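Local coordinates for thrombospondin related anonymous protein (PDB 4F1J) that probably acts as a membrane-anchored adhesin of the malaria parasite, this piece being its magnesium-binding von Willebrand factor A domain, at residues N115-I120 / K145-G150. Sequence-based numbering, arbitrary orientation.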
loop_
_atom_site.group_PDB
_atom_site.type_symbol
_atom_site.label_atom_id
_atom_site.label_comp_id
_atom_site.label_asym_id
_atom_site.label_seq_id
_atom_site.Cartn_x
_atom_site.Cartn_y
_atom_site.Cartn_z
ATOM N N ASN A 115 -0.868 0.863 -15.669
ATOM C CA ASN A 115 0.009 1.568 -14.753
ATOM C C ASN A 115 0.225 0.643 -13.548
ATOM O O ASN A 115 -0.675 -0.106 -13.183
ATOM C CB ASN A 115 -0.613 2.877 -14.254
ATOM C CG ASN A 115 -0.757 3.928 -15.341
ATOM O OD1 ASN A 115 0.178 4.180 -16.091
ATOM N ND2 ASN A 115 -1.939 4.567 -15.411
ATOM N N GLN A 116 1.435 0.646 -13.005
ATOM C CA GLN A 116 1.763 -0.184 -11.844
ATOM C C GLN A 116 2.015 0.736 -10.660
ATOM O O GLN A 116 2.895 1.605 -10.721
ATOM C CB GLN A 116 2.998 -1.042 -12.121
ATOM C CG GLN A 116 2.886 -1.916 -13.369
ATOM C CD GLN A 116 1.874 -3.012 -13.194
ATOM O OE1 GLN A 116 1.940 -3.740 -12.219
ATOM N NE2 GLN A 116 0.926 -3.152 -14.136
ATOM N N LEU A 117 1.220 0.554 -9.603
ATOM C CA LEU A 117 1.232 1.421 -8.421
ATOM C C LEU A 117 1.310 0.570 -7.163
ATOM O O LEU A 117 0.492 -0.319 -6.963
ATOM C CB LEU A 117 -0.038 2.282 -8.358
ATOM C CG LEU A 117 -0.291 3.102 -7.096
ATOM C CD1 LEU A 117 0.833 4.157 -6.835
ATOM C CD2 LEU A 117 -1.684 3.766 -7.175
ATOM N N VAL A 118 2.264 0.892 -6.298
ATOM C CA VAL A 118 2.366 0.296 -4.978
ATOM C C VAL A 118 1.875 1.337 -3.971
ATOM O O VAL A 118 2.275 2.504 -4.019
ATOM C CB VAL A 118 3.840 -0.115 -4.648
ATOM C CG1 VAL A 118 4.016 -0.453 -3.145
ATOM C CG2 VAL A 118 4.292 -1.295 -5.458
ATOM N N VAL A 119 0.987 0.930 -3.067
ATOM C CA VAL A 119 0.577 1.799 -1.968
ATOM C C VAL A 119 0.867 1.099 -0.659
ATOM O O VAL A 119 0.349 -0.011 -0.407
ATOM C CB VAL A 119 -0.891 2.161 -2.029
ATOM C CG1 VAL A 119 -1.243 3.034 -0.837
ATOM C CG2 VAL A 119 -1.184 2.909 -3.339
ATOM N N ILE A 120 1.754 1.720 0.122
ATOM C CA ILE A 120 2.213 1.183 1.404
ATOM C C ILE A 120 1.469 1.912 2.542
ATOM O O ILE A 120 1.470 3.137 2.594
ATOM C CB ILE A 120 3.737 1.381 1.573
ATOM C CG1 ILE A 120 4.531 0.504 0.605
ATOM C CG2 ILE A 120 4.131 1.076 3.012
ATOM C CD1 ILE A 120 5.913 1.101 0.180
ATOM N N LYS A 145 5.274 3.122 -9.791
ATOM C CA LYS A 145 5.199 4.250 -8.899
ATOM C C LYS A 145 4.880 3.725 -7.491
ATOM O O LYS A 145 4.134 2.761 -7.350
ATOM C CB LYS A 145 4.143 5.253 -9.360
ATOM C CG LYS A 145 4.626 6.078 -10.540
ATOM C CD LYS A 145 3.767 7.286 -10.845
ATOM C CE LYS A 145 4.432 8.142 -11.944
ATOM N NZ LYS A 145 3.491 9.036 -12.702
ATOM N N ILE A 146 5.432 4.390 -6.487
ATOM C CA ILE A 146 5.274 3.973 -5.091
ATOM C C ILE A 146 4.716 5.126 -4.280
ATOM O O ILE A 146 5.215 6.242 -4.366
ATOM C CB ILE A 146 6.621 3.513 -4.486
ATOM C CG1 ILE A 146 7.243 2.362 -5.333
ATOM C CG2 ILE A 146 6.423 3.107 -2.988
ATOM C CD1 ILE A 146 8.670 1.929 -4.877
ATOM N N ALA A 147 3.657 4.858 -3.514
ATOM C CA ALA A 147 3.056 5.832 -2.604
ATOM C C ALA A 147 3.113 5.289 -1.190
ATOM O O ALA A 147 3.040 4.086 -1.000
ATOM C CB ALA A 147 1.605 6.138 -3.013
ATOM N N VAL A 148 3.227 6.178 -0.209
ATOM C CA VAL A 148 3.284 5.783 1.190
ATOM C C VAL A 148 2.346 6.630 2.049
ATOM O O VAL A 148 2.348 7.866 1.998
ATOM C CB VAL A 148 4.711 5.894 1.780
ATOM C CG1 VAL A 148 4.695 5.598 3.285
ATOM C CG2 VAL A 148 5.697 4.935 1.064
ATOM N N PHE A 149 1.580 5.945 2.880
ATOM C CA PHE A 149 0.703 6.578 3.873
ATOM C C PHE A 149 1.263 6.180 5.236
ATOM O O PHE A 149 1.149 5.023 5.649
ATOM C CB PHE A 149 -0.731 6.073 3.685
ATOM C CG PHE A 149 -1.769 6.763 4.555
ATOM C CD1 PHE A 149 -2.043 6.288 5.832
ATOM C CD2 PHE A 149 -2.495 7.851 4.075
ATOM C CE1 PHE A 149 -3.013 6.879 6.627
ATOM C CE2 PHE A 149 -3.465 8.461 4.878
ATOM C CZ PHE A 149 -3.730 7.972 6.135
ATOM N N GLY A 150 1.870 7.144 5.924
ATOM C CA GLY A 150 2.509 6.909 7.215
ATOM C C GLY A 150 1.579 7.204 8.364
ATOM O O GLY A 150 0.790 8.145 8.309
#
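Ile120 reaches across to Ile146 and Val148, and Lys145 and Ala147 bury the next largest areas between two neighbouring parallel strands of the Rossmann-like von Willebrand factor A domain. Strands 115-122 and 145-151 are the two arms of a beta-alpha-beta unit, connected through helix 129-141; the short segments run 14° apart, with axes 4.7 Å apart at their closest. Five near-straight backbone hydrogen bonds (N-H...O angles of 163-173°) establish the parallel pairing, in a register that sets Val118 beside Ile146 and Ile120 beside Val148. Val118 and Ile120 use both N and O, giving to Lys145 O and Ala147 O and accepting from Ala147 N and Phe149 N, while Lys145 N adds the fifth bond, to Gln116 O.

Ile120 carries CG1 anti to its carbonyl carbon, and CD1 at the end of that branch touches two residues of the other strand: CD1 is 3.8 Å from Ile146 CG2 and 3.9 Å from Val148 CG2. Leu94 of helix 94-106 also packs on Ile120, whose side chain is about 10 Å from a bound magnesium ion.

The other face carries Ala147, whose CB is 4.3 Å from Val119 CG2 and 4.4 Å from Leu117 CD1; Val195 of helix 184-200 packs against both Ala147 and Leu117. Lys145 adds its CB, 4.3 Å from Leu117 CD1, before its extended chain leads away to a hydrogen bond from NZ to Glu198 O. A chi1 of 172° sets Leu117 CG anti to the backbone N, and from there the CD1 branch bends toward the other strand, to 3.6 Å from Lys145 O.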